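HI1317 (Haemophilus influenzae, PDB 1JOV) probably interconverts the alpha and beta anomers of D-glucose 6-phosphate. Local coordinates at residues 143-153 with 255-266. Sequence-based numbering, arbitrary orientation.
Sequences ESAQAALHTYF and LLEFGESLSVEI
Ala145 and Leu256 form an antiparallel hydrogen-bonded pair at one end of a face-to-face packing of two beta sheets, part of the beta-sandwich of the galactose mutarotase-like fold. Two backbone bonds define the pair: Ala145 N to Leu256 O, 2.9 Å, and the straighter Leu256 N to Ala145 O, 2.7 Å with 171° at the hydrogen; each donor lies in the carbonyl plane of its acceptor. Beside this bridge Ala147 CB packs on Leu256 CD1 at 3.4 Å, tighter than usual. A type II turn from Glu257 to Glu260 then carries the chain into strand 261-266, whose axis lies 7.9 Å from that of strand 145-149 at only 12°, in the same direction but in the other sheet.

Between these layers the contact is apolar. Ala147 CB meets Leu262 CD2 more loosely. The Leu149 and Val264 side chains pass each other pointing opposite ways, with Leu149 CD1 4.0 Å from Val264 CG1 and also over Ser263 CA. Strand 244-251, beside 145-154, adds Thr249 against Val264. On the opposite side of this layer from Leu149, His150, a predicted active-site residue, touches Glu248, the other predicted one.

Farther along, Thr151 CG2 and Ile266 CD1 meet tip to tip at 4.0 Å. Thr151 CG2, held anti to the backbone N (about -167°), lies 3.2 Å above the plane of the Phe153 ring, toward its rim, while Ile266 CG2 meets that ring in plane at its edge, 3.8 Å from Phe153 CE1.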
# COMPACT_ATOMS: atom_id res chain seq x y z
N GLU A 143 -18.66 9.16 -9.73
CA GLU A 143 -19.42 9.35 -8.53
C GLU A 143 -18.52 9.37 -7.33
O GLU A 143 -17.34 9.03 -7.38
CB GLU A 143 -20.48 8.28 -8.38
CG GLU A 143 -21.77 8.52 -9.17
CD GLU A 143 -22.79 7.43 -8.91
OE1 GLU A 143 -22.50 6.26 -9.23
OE2 GLU A 143 -23.88 7.76 -8.38
N SER A 144 -19.11 9.72 -6.22
CA SER A 144 -18.36 9.68 -4.98
C SER A 144 -17.80 8.29 -4.82
O SER A 144 -18.43 7.31 -5.19
CB SER A 144 -19.23 10.07 -3.78
OG SER A 144 -20.22 11.01 -4.16
N ALA A 145 -16.63 8.20 -4.28
CA ALA A 145 -15.95 6.92 -4.13
C ALA A 145 -15.27 6.70 -2.80
O ALA A 145 -14.90 7.67 -2.10
CB ALA A 145 -14.92 6.75 -5.23
N GLN A 146 -15.07 5.44 -2.46
CA GLN A 146 -14.19 5.09 -1.35
C GLN A 146 -12.83 4.75 -1.93
O GLN A 146 -12.72 4.35 -3.08
CB GLN A 146 -14.72 3.86 -0.66
CG GLN A 146 -16.14 3.96 -0.08
CD GLN A 146 -16.57 2.62 0.50
OE1 GLN A 146 -16.78 1.64 -0.27
NE2 GLN A 146 -16.83 2.57 1.81
N ALA A 147 -11.78 4.92 -1.12
CA ALA A 147 -10.48 4.48 -1.58
C ALA A 147 -9.64 4.14 -0.39
O ALA A 147 -9.89 4.58 0.78
CB ALA A 147 -9.84 5.57 -2.37
N ALA A 148 -8.60 3.37 -0.59
CA ALA A 148 -7.70 3.03 0.49
C ALA A 148 -6.38 2.62 -0.12
O ALA A 148 -6.34 1.97 -1.16
CB ALA A 148 -8.25 1.91 1.37
N LEU A 149 -5.31 2.98 0.55
CA LEU A 149 -3.95 2.61 0.26
C LEU A 149 -3.69 1.51 1.26
O LEU A 149 -3.42 1.78 2.42
CB LEU A 149 -2.97 3.76 0.36
CG LEU A 149 -3.49 5.08 -0.21
CD1 LEU A 149 -2.59 6.24 0.22
CD2 LEU A 149 -3.59 5.01 -1.71
N HIS A 150 -3.78 0.29 0.83
CA HIS A 150 -3.75 -0.85 1.73
C HIS A 150 -2.34 -1.38 2.03
O HIS A 150 -1.98 -2.53 1.72
CB HIS A 150 -4.63 -1.85 1.06
CG HIS A 150 -5.05 -3.09 1.86
ND1 HIS A 150 -4.17 -3.96 2.42
CD2 HIS A 150 -6.30 -3.56 2.12
CE1 HIS A 150 -4.84 -4.96 2.96
NE2 HIS A 150 -6.11 -4.73 2.78
N THR A 151 -1.59 -0.50 2.63
CA THR A 151 -0.13 -0.74 2.77
C THR A 151 0.23 -1.95 3.67
O THR A 151 -0.19 -2.04 4.81
CB THR A 151 0.54 0.54 3.34
OG1 THR A 151 0.06 1.69 2.60
CG2 THR A 151 2.17 0.46 3.23
N TYR A 152 1.04 -2.81 3.05
CA TYR A 152 1.59 -3.97 3.80
C TYR A 152 3.00 -3.66 4.17
O TYR A 152 3.94 -3.58 3.32
CB TYR A 152 1.60 -5.30 2.98
CG TYR A 152 0.33 -5.88 2.56
CD1 TYR A 152 -0.47 -5.32 1.56
CD2 TYR A 152 -0.03 -7.13 3.04
CE1 TYR A 152 -1.70 -5.94 1.16
CE2 TYR A 152 -1.21 -7.73 2.67
CZ TYR A 152 -2.03 -7.18 1.71
OH TYR A 152 -3.18 -7.83 1.33
N PHE A 153 3.17 -3.49 5.50
CA PHE A 153 4.52 -3.15 5.99
C PHE A 153 5.28 -4.42 6.39
O PHE A 153 4.68 -5.40 6.83
CB PHE A 153 4.47 -2.22 7.19
CG PHE A 153 3.90 -0.92 6.87
CD1 PHE A 153 4.68 0.04 6.27
CD2 PHE A 153 2.58 -0.67 7.15
CE1 PHE A 153 4.09 1.30 5.91
CE2 PHE A 153 2.01 0.48 6.81
CZ PHE A 153 2.77 1.54 6.24
N LEU A 255 -16.54 10.03 1.81
CA LEU A 255 -16.24 9.70 0.38
C LEU A 255 -15.31 10.66 -0.28
O LEU A 255 -15.11 11.80 0.23
CB LEU A 255 -17.51 9.62 -0.39
CG LEU A 255 -18.50 8.53 0.06
CD1 LEU A 255 -19.72 8.40 -0.91
CD2 LEU A 255 -17.82 7.22 0.25
N LEU A 256 -14.73 10.25 -1.44
CA LEU A 256 -13.90 11.14 -2.24
C LEU A 256 -14.71 11.65 -3.38
O LEU A 256 -15.42 10.86 -4.07
CB LEU A 256 -12.74 10.37 -2.89
CG LEU A 256 -11.68 10.01 -1.91
CD1 LEU A 256 -10.74 8.88 -2.52
CD2 LEU A 256 -10.75 11.19 -1.58
N GLU A 257 -14.62 12.96 -3.66
CA GLU A 257 -15.28 13.53 -4.78
C GLU A 257 -14.23 13.81 -5.88
O GLU A 257 -13.01 13.80 -5.61
CB GLU A 257 -16.08 14.81 -4.38
CG GLU A 257 -17.37 14.56 -3.62
CD GLU A 257 -18.39 13.64 -4.30
OE1 GLU A 257 -18.67 13.75 -5.51
OE2 GLU A 257 -18.97 12.81 -3.59
N PHE A 258 -14.73 14.18 -7.06
CA PHE A 258 -13.87 14.37 -8.22
C PHE A 258 -12.67 15.26 -7.84
O PHE A 258 -12.89 16.28 -7.23
CB PHE A 258 -14.68 15.00 -9.32
CG PHE A 258 -13.96 15.16 -10.59
CD1 PHE A 258 -13.21 16.32 -10.82
CD2 PHE A 258 -14.02 14.17 -11.63
CE1 PHE A 258 -12.52 16.52 -12.02
CE2 PHE A 258 -13.29 14.43 -12.82
CZ PHE A 258 -12.56 15.59 -13.00
N GLY A 259 -11.43 14.87 -8.13
CA GLY A 259 -10.25 15.68 -7.85
C GLY A 259 -9.71 15.68 -6.47
O GLY A 259 -8.60 16.21 -6.27
N GLU A 260 -10.37 15.00 -5.52
CA GLU A 260 -9.85 14.89 -4.18
C GLU A 260 -8.81 13.78 -4.07
O GLU A 260 -8.89 12.80 -4.80
CB GLU A 260 -10.94 14.67 -3.17
CG GLU A 260 -11.96 15.85 -3.11
CD GLU A 260 -12.93 15.74 -1.96
OE1 GLU A 260 -13.40 14.63 -1.65
OE2 GLU A 260 -13.22 16.73 -1.31
N SER A 261 -7.79 13.97 -3.31
CA SER A 261 -6.81 12.94 -3.14
C SER A 261 -6.65 12.44 -1.72
O SER A 261 -7.18 13.06 -0.76
CB SER A 261 -5.48 13.46 -3.65
OG SER A 261 -5.17 14.57 -2.86
N LEU A 262 -5.92 11.34 -1.55
CA LEU A 262 -5.57 10.89 -0.24
C LEU A 262 -4.15 10.37 -0.41
O LEU A 262 -3.80 9.83 -1.45
CB LEU A 262 -6.58 9.90 0.32
CG LEU A 262 -6.42 8.41 -0.03
CD1 LEU A 262 -7.27 7.55 0.89
CD2 LEU A 262 -6.79 8.15 -1.49
N SER A 263 -3.32 10.55 0.62
CA SER A 263 -1.98 10.08 0.47
C SER A 263 -1.35 9.68 1.77
O SER A 263 -1.92 9.89 2.84
CB SER A 263 -1.11 11.16 -0.16
OG SER A 263 -0.99 12.29 0.70
N VAL A 264 -0.16 9.10 1.66
CA VAL A 264 0.65 8.69 2.81
C VAL A 264 2.11 8.94 2.51
O VAL A 264 2.61 8.74 1.39
CB VAL A 264 0.40 7.22 3.22
CG1 VAL A 264 0.87 6.28 2.13
CG2 VAL A 264 1.09 6.91 4.55
N GLU A 265 2.76 9.37 3.53
CA GLU A 265 4.20 9.58 3.48
C GLU A 265 4.83 8.59 4.47
O GLU A 265 4.56 8.61 5.67
CB GLU A 265 4.58 11.03 3.90
CG GLU A 265 6.06 11.31 3.81
CD GLU A 265 6.47 12.70 4.41
OE1 GLU A 265 6.37 13.71 3.68
OE2 GLU A 265 6.91 12.74 5.59
N ILE A 266 5.64 7.68 3.94
CA ILE A 266 6.36 6.61 4.66
C ILE A 266 7.85 6.92 4.86
O ILE A 266 8.53 7.37 3.94
CB ILE A 266 6.20 5.26 3.90
CG1 ILE A 266 4.80 5.14 3.29
CG2 ILE A 266 6.48 4.09 4.83
CD1 ILE A 266 4.43 3.74 2.87